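Local coordinates for DNA polymerase III, beta subunit (Eubacterium rectale, PDB 3T0P), which probably forms a ring-shaped head-to-tail dimer around DNA, a sliding clamp that tethers DNA polymerases and other proteins and makes them processive, at residues I283-T288 with M292-N297; C348-D353 with Y359-V364. All coordinates share one frame; numbering follows the deposited sequence. Where two conformers were deposited one is given.

Contact 1 of 2, residues I283-T288 with M292-N297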
loop_
_atom_site.group_PDB
_atom_site.type_symbol
_atom_site.label_atom_id
_atom_site.label_comp_id
_atom_site.label_asym_id
_atom_site.label_seq_id
_atom_site.Cartn_x
_atom_site.Cartn_y
_atom_site.Cartn_z
ATOM N N ILE B 283 20.243 16.649 12.436
ATOM C CA ILE B 283 21.423 15.889 12.065
ATOM C C ILE B 283 22.577 16.931 12.103
ATOM O O ILE B 283 22.398 18.045 11.590
ATOM C CB ILE B 283 21.270 15.125 10.711
ATOM C CG1 ILE B 283 22.494 14.218 10.497
ATOM C CG2 ILE B 283 21.027 16.081 9.513
ATOM C CD1 ILE B 283 22.275 13.048 9.801
ATOM N N ILE B 284 23.684 16.616 12.797
ATOM C CA ILE B 284 24.855 17.506 12.915
ATOM C C ILE B 284 25.933 17.075 11.918
ATOM O O ILE B 284 26.313 15.910 11.923
ATOM C CB ILE B 284 25.437 17.552 14.349
ATOM C CG1 ILE B 284 24.380 17.843 15.440
ATOM C CG2 ILE B 284 26.666 18.486 14.455
ATOM C CD1 ILE B 284 23.620 19.091 15.326
HETATM N N MSE B 285 26.402 18.006 11.058
HETATM C CA MSE B 285 27.488 17.763 10.112
HETATM C C MSE B 285 28.772 18.479 10.584
HETATM O O MSE B 285 28.723 19.659 10.917
HETATM C CB MSE B 285 27.153 18.261 8.697
HETATM C CG MSE B 285 25.980 17.561 7.990
HETATM SE SE MSE B 285 25.701 18.491 6.232
HETATM C CE MSE B 285 24.209 17.371 5.502
ATOM N N ASN B 286 29.896 17.762 10.621
ATOM C CA ASN B 286 31.206 18.334 10.940
ATOM C C ASN B 286 32.053 18.121 9.679
ATOM O O ASN B 286 32.435 16.990 9.336
ATOM C CB ASN B 286 31.807 17.729 12.201
ATOM C CG ASN B 286 31.318 18.336 13.500
ATOM O OD1 ASN B 286 30.246 18.010 14.005
ATOM N ND2 ASN B 286 32.149 19.145 14.141
ATOM N N ILE B 287 32.221 19.190 8.926
ATOM C CA ILE B 287 32.933 19.165 7.666
ATOM C C ILE B 287 34.381 19.610 7.895
ATOM O O ILE B 287 34.631 20.711 8.367
ATOM C CB ILE B 287 32.189 20.052 6.634
ATOM C CG1 ILE B 287 30.844 19.395 6.210
ATOM C CG2 ILE B 287 33.078 20.339 5.421
ATOM C CD1 ILE B 287 29.832 20.354 5.689
ATOM N N THR B 288 35.319 18.733 7.586
ATOM C CA THR B 288 36.762 18.991 7.675
ATOM C C THR B 288 37.338 18.554 6.327
ATOM O O THR B 288 36.568 18.075 5.486
ATOM C CB THR B 288 37.386 18.276 8.898
ATOM O OG1 THR B 288 37.202 16.855 8.786
ATOM C CG2 THR B 288 36.834 18.788 10.234
HETATM N N MSE B 292 33.322 14.329 6.003
HETATM C CA MSE B 292 32.095 14.807 6.603
HETATM C C MSE B 292 31.679 13.788 7.658
HETATM O O MSE B 292 31.480 12.605 7.347
HETATM C CB MSE B 292 30.968 15.032 5.589
HETATM C CG MSE B 292 29.706 15.493 6.277
HETATM SE SE MSE B 292 28.112 15.551 5.152
HETATM C CE MSE B 292 28.584 17.107 3.996
ATOM N N GLU B 293 31.553 14.252 8.894
ATOM C CA GLU B 293 31.053 13.451 9.995
ATOM C C GLU B 293 29.620 13.883 10.309
ATOM O O GLU B 293 29.372 15.073 10.538
ATOM C CB GLU B 293 31.946 13.601 11.226
ATOM C CG GLU B 293 31.448 12.719 12.356
ATOM C CD GLU B 293 32.199 12.871 13.659
ATOM O OE1 GLU B 293 32.202 13.988 14.228
ATOM O OE2 GLU B 293 32.792 11.865 14.109
ATOM N N LEU B 294 28.697 12.918 10.332
ATOM C CA LEU B 294 27.284 13.111 10.636
ATOM C C LEU B 294 26.923 12.415 11.924
ATOM O O LEU B 294 27.283 11.259 12.127
ATOM C CB LEU B 294 26.390 12.600 9.493
ATOM C CG LEU B 294 26.599 13.290 8.161
ATOM C CD1 LEU B 294 27.549 12.473 7.293
ATOM C CD2 LEU B 294 25.296 13.476 7.445
ATOM N N ARG B 295 26.227 13.132 12.800
ATOM C CA ARG B 295 25.771 12.600 14.088
ATOM C C ARG B 295 24.328 12.952 14.367
ATOM O O ARG B 295 23.841 14.036 13.981
ATOM C CB ARG B 295 26.603 13.136 15.265
ATOM C CG ARG B 295 28.072 12.799 15.224
ATOM C CD ARG B 295 28.855 13.469 16.340
ATOM N NE ARG B 295 28.756 14.930 16.285
ATOM C CZ ARG B 295 29.485 15.758 17.027
ATOM N NH1 ARG B 295 30.396 15.280 17.867
ATOM N NH2 ARG B 295 29.322 17.072 16.922
ATOM N N ILE B 296 23.686 12.056 15.118
ATOM C CA ILE B 296 22.372 12.254 15.647
ATOM C C ILE B 296 22.334 11.469 16.928
ATOM O O ILE B 296 23.012 10.445 17.046
ATOM C CB ILE B 296 21.240 11.901 14.628
ATOM C CG1 ILE B 296 19.937 12.646 14.964
ATOM C CG2 ILE B 296 21.030 10.371 14.450
ATOM C CD1 ILE B 296 18.966 12.781 13.735
ATOM N N ASN B 297 21.581 11.955 17.903
ATOM C CA ASN B 297 21.373 11.226 19.167
ATOM C C ASN B 297 19.946 11.488 19.628
ATOM O O ASN B 297 19.396 12.556 19.356
ATOM C CB ASN B 297 22.402 11.593 20.242
ATOM C CG ASN B 297 22.356 13.029 20.580
ATOM O OD1 ASN B 297 21.565 13.456 21.429
ATOM N ND2 ASN B 297 23.119 13.813 19.829
HETATM O O HOH W 1 28.967 15.593 13.366
#
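M292 sends CG anti to its backbone N (chi1 178°), runs extended to SE and then bends at chi3 (-71°), which brings CE against two side chains of the partner strand, 3.9 Å from M285 SE and equally near I287 CD1. The two strands form a tight antiparallel beta hairpin in the C-terminal domain of the sliding clamp, the middle pair of the four strands this chain gives the sheet. M285, M292, L294 and I287 share the face turned to helix 261-272, where L264 and C267 meet M292 and L294; both methionines are selenomethionines. M285 stays extended beyond CG and lies beside L294, its CG 4.2 Å from L294 CD2. That same methyl meets I283 CD1 at 3.9 Å, so L294 CD2 touches two side chains of the partner strand.

The other face carries I284, N286, E293 and R295. R295 is bent at chi3, which swings the guanidinium back over the partner strand: I284 CG2 lies at its edge, in plane, 3.9 Å from NH2. In this one of two deposited conformers, the N286 amide stands almost upright to that guanidinium, the planes 85° apart; although N286 OD1 comes near R295 NH2, the angle is too poor for a hydrogen bond. A water within hydrogen-bonding distance of both N286 OD1 (2.8 Å) and E293 O (2.9 Å) bridges the amide, so placed, to the backbone of the other strand.

Two hydrogen-bonded pairs, I284 with R295 and N286 with E293, hold the backbones together with four N-H...O=C bonds. Between them the alpha carbons add weaker contacts, L294 CA lying 3.2 Å from I284 O. Of the four bonds, N286 N to E293 O is the shortest, at 2.7 Å.

Contact 2 of 2, residues C348-D353 with Y359-V364. With EDO (1,2-ethanediol), chain V.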
loop_
_atom_site.group_PDB
_atom_site.type_symbol
_atom_site.label_atom_id
_atom_site.label_comp_id
_atom_site.label_asym_id
_atom_site.label_seq_id
_atom_site.Cartn_x
_atom_site.Cartn_y
_atom_site.Cartn_z
ATOM N N CYS B 348 22.239 26.743 3.305
ATOM C CA CYS B 348 23.089 25.812 2.578
ATOM C C CYS B 348 22.469 25.652 1.189
ATOM O O CYS B 348 21.240 25.561 1.078
ATOM C CB CYS B 348 23.224 24.474 3.304
ATOM S SG CYS B 348 24.044 23.178 2.326
ATOM N N PHE B 349 23.292 25.624 0.141
ATOM C CA PHE B 349 22.778 25.433 -1.219
ATOM C C PHE B 349 23.272 24.141 -1.824
ATOM O O PHE B 349 24.464 23.858 -1.779
ATOM C CB PHE B 349 23.181 26.584 -2.154
ATOM C CG PHE B 349 22.721 27.964 -1.765
ATOM C CD1 PHE B 349 23.464 28.739 -0.883
ATOM C CD2 PHE B 349 21.608 28.539 -2.366
ATOM C CE1 PHE B 349 23.052 30.034 -0.543
ATOM C CE2 PHE B 349 21.210 29.844 -2.048
ATOM C CZ PHE B 349 21.932 30.582 -1.134
ATOM N N ILE B 350 22.354 23.365 -2.390
ATOM C CA ILE B 350 22.670 22.196 -3.188
ATOM C C ILE B 350 22.521 22.669 -4.628
ATOM O O ILE B 350 21.418 23.066 -5.031
ATOM C CB ILE B 350 21.841 20.925 -2.893
ATOM C CG1 ILE B 350 21.638 20.686 -1.377
ATOM C CG2 ILE B 350 22.481 19.720 -3.606
ATOM C CD1 ILE B 350 20.683 19.430 -1.042
ATOM N N LYS B 351 23.647 22.756 -5.350
ATOM C CA LYS B 351 23.661 23.210 -6.740
ATOM C C LYS B 351 24.337 22.204 -7.624
ATOM O O LYS B 351 25.059 21.321 -7.150
ATOM C CB LYS B 351 24.368 24.568 -6.886
ATOM C CG LYS B 351 23.605 25.741 -6.324
ATOM C CD LYS B 351 24.196 27.054 -6.833
ATOM C CE LYS B 351 23.505 28.272 -6.252
ATOM N NZ LYS B 351 23.857 29.532 -6.969
ATOM N N ASP B 352 24.075 22.307 -8.915
ATOM C CA ASP B 352 24.700 21.442 -9.914
ATOM C C ASP B 352 25.545 22.299 -10.846
ATOM O O ASP B 352 25.357 23.529 -10.929
ATOM C CB ASP B 352 23.649 20.634 -10.698
ATOM C CG ASP B 352 22.827 21.456 -11.668
ATOM O OD1 ASP B 352 22.217 22.459 -11.228
ATOM O OD2 ASP B 352 22.811 21.112 -12.869
ATOM N N ASP B 353 26.423 21.630 -11.594
ATOM C CA ASP B 353 27.320 22.255 -12.559
ATOM C C ASP B 353 26.581 22.785 -13.795
ATOM O O ASP B 353 27.021 23.779 -14.373
ATOM C CB ASP B 353 28.382 21.231 -12.986
ATOM N N TYR B 359 18.698 23.946 -4.527
ATOM C CA TYR B 359 17.949 23.579 -3.331
ATOM C C TYR B 359 18.589 24.340 -2.168
ATOM O O TYR B 359 19.778 24.169 -1.886
ATOM C CB TYR B 359 17.886 22.058 -3.101
ATOM C CG TYR B 359 17.106 21.348 -4.180
ATOM C CD1 TYR B 359 15.718 21.281 -4.137
ATOM C CD2 TYR B 359 17.752 20.778 -5.274
ATOM C CE1 TYR B 359 14.991 20.685 -5.164
ATOM C CE2 TYR B 359 17.037 20.162 -6.294
ATOM C CZ TYR B 359 15.655 20.143 -6.250
ATOM O OH TYR B 359 14.953 19.533 -7.270
ATOM N N LEU B 360 17.842 25.291 -1.606
ATOM C CA LEU B 360 18.289 26.114 -0.468
ATOM C C LEU B 360 17.656 25.526 0.775
ATOM O O LEU B 360 16.459 25.311 0.780
ATOM C CB LEU B 360 17.875 27.586 -0.672
ATOM C CG LEU B 360 18.273 28.631 0.383
ATOM C CD1 LEU B 360 18.146 30.014 -0.184
ATOM C CD2 LEU B 360 17.370 28.576 1.642
ATOM N N ILE B 361 18.439 25.218 1.792
ATOM C CA ILE B 361 17.915 24.661 3.039
ATOM C C ILE B 361 18.440 25.529 4.171
ATOM O O ILE B 361 19.631 25.775 4.223
ATOM C CB ILE B 361 18.302 23.142 3.204
ATOM C CG1 ILE B 361 17.746 22.274 2.046
ATOM C CG2 ILE B 361 17.851 22.591 4.559
ATOM C CD1 ILE B 361 18.563 21.030 1.734
ATOM N N LEU B 362 17.567 25.997 5.062
ATOM C CA LEU B 362 18.010 26.771 6.211
ATOM C C LEU B 362 18.486 25.809 7.285
ATOM O O LEU B 362 17.822 24.815 7.556
ATOM C CB LEU B 362 16.930 27.710 6.791
ATOM C CG LEU B 362 16.443 28.884 5.943
ATOM C CD1 LEU B 362 15.353 29.663 6.685
ATOM C CD2 LEU B 362 17.570 29.823 5.571
ATOM N N PRO B 363 19.635 26.084 7.919
ATOM C CA PRO B 363 20.098 25.204 8.980
ATOM C C PRO B 363 19.373 25.497 10.295
ATOM O O PRO B 363 18.714 26.527 10.433
ATOM C CB PRO B 363 21.591 25.571 9.084
ATOM C CG PRO B 363 21.642 26.979 8.746
ATOM C CD PRO B 363 20.552 27.223 7.730
ATOM N N VAL B 364 19.620 24.647 11.287
ATOM C CA VAL B 364 19.106 24.798 12.631
ATOM C C VAL B 364 19.828 25.951 13.311
ATOM O O VAL B 364 21.044 26.118 13.181
ATOM C CB VAL B 364 19.278 23.469 13.385
ATOM C CG1 VAL B 364 19.253 23.665 14.893
ATOM C CG2 VAL B 364 18.219 22.474 12.939
HETATM C C1 EDO V . 27.294 29.066 -5.179
HETATM O O1 EDO V . 26.158 29.737 -4.598
HETATM C C2 EDO V . 27.255 29.139 -6.705
HETATM O O2 EDO V . 28.323 28.381 -7.285
#
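F349 and L360 lie side by side, pointing the same way from a non-hydrogen-bonded pair of an antiparallel beta hairpin. The hairpin belongs to the C-terminal domain of the clamp, in a sheet that continues through strand 176-184 into the central domain. L360 CD1 approaches the F349 ring obliquely and rests 3.6 Å from CE2. L360 holds CG anti to the backbone N (chi1 -178°), whereas F349 carries its ring beside its own N, and the ring leans toward the leucine.

On the opposite face, I350 and I361 cross at an angle and meet through their end methyls, CD1 to CD1 at 3.8 Å. F325 of helix 322-329 packs against both isoleucines. Y359 pairs with I350 near the backbone, CB to CB at 4.1 Å, but its ring leads away, and its hydroxyl is hydrogen-bonded to Q141 O and R180 NE.

K351, on the F349 face, extends beyond CG to a bound ethanediol, probably from the crystallisation liquor; NZ makes a weak 3.3 Å bond to O1. With an alanine here, the aliphatic chain beside ethanediol C2 and the ammonium at O1 would both be gone, and the diol would probably lose this hold on the strand.

Two hydrogen-bonded pairs, C348 with I361 and I350 with Y359, join the strands. I350 N reaches Y359 O at 2.7 Å, and the N-H of C348 points almost straight at I361 O (178°).

Overall arrangement
Both contacts are beta hairpins of the C-terminal domain and follow one another along the chain: contact 1 closes before contact 2 opens. Their centres lie about 16 Å apart and their nearest atoms about 6 Å, without touching. They belong to different sheets, contact 1 to that of strands 283-288, 291-297, 302-308 and 316-320 and contact 2 to the sheet running on into the central domain. Strand 316-320 links them: it pairs with 283-288, while its F320 touches M285 in contact 1 and C348 and I361 in contact 2. Helices 261-272 and 322-329 pack on the two hairpins respectively, an arrangement of sheets and helices consistent with the clamp fold that builds the ring around DNA.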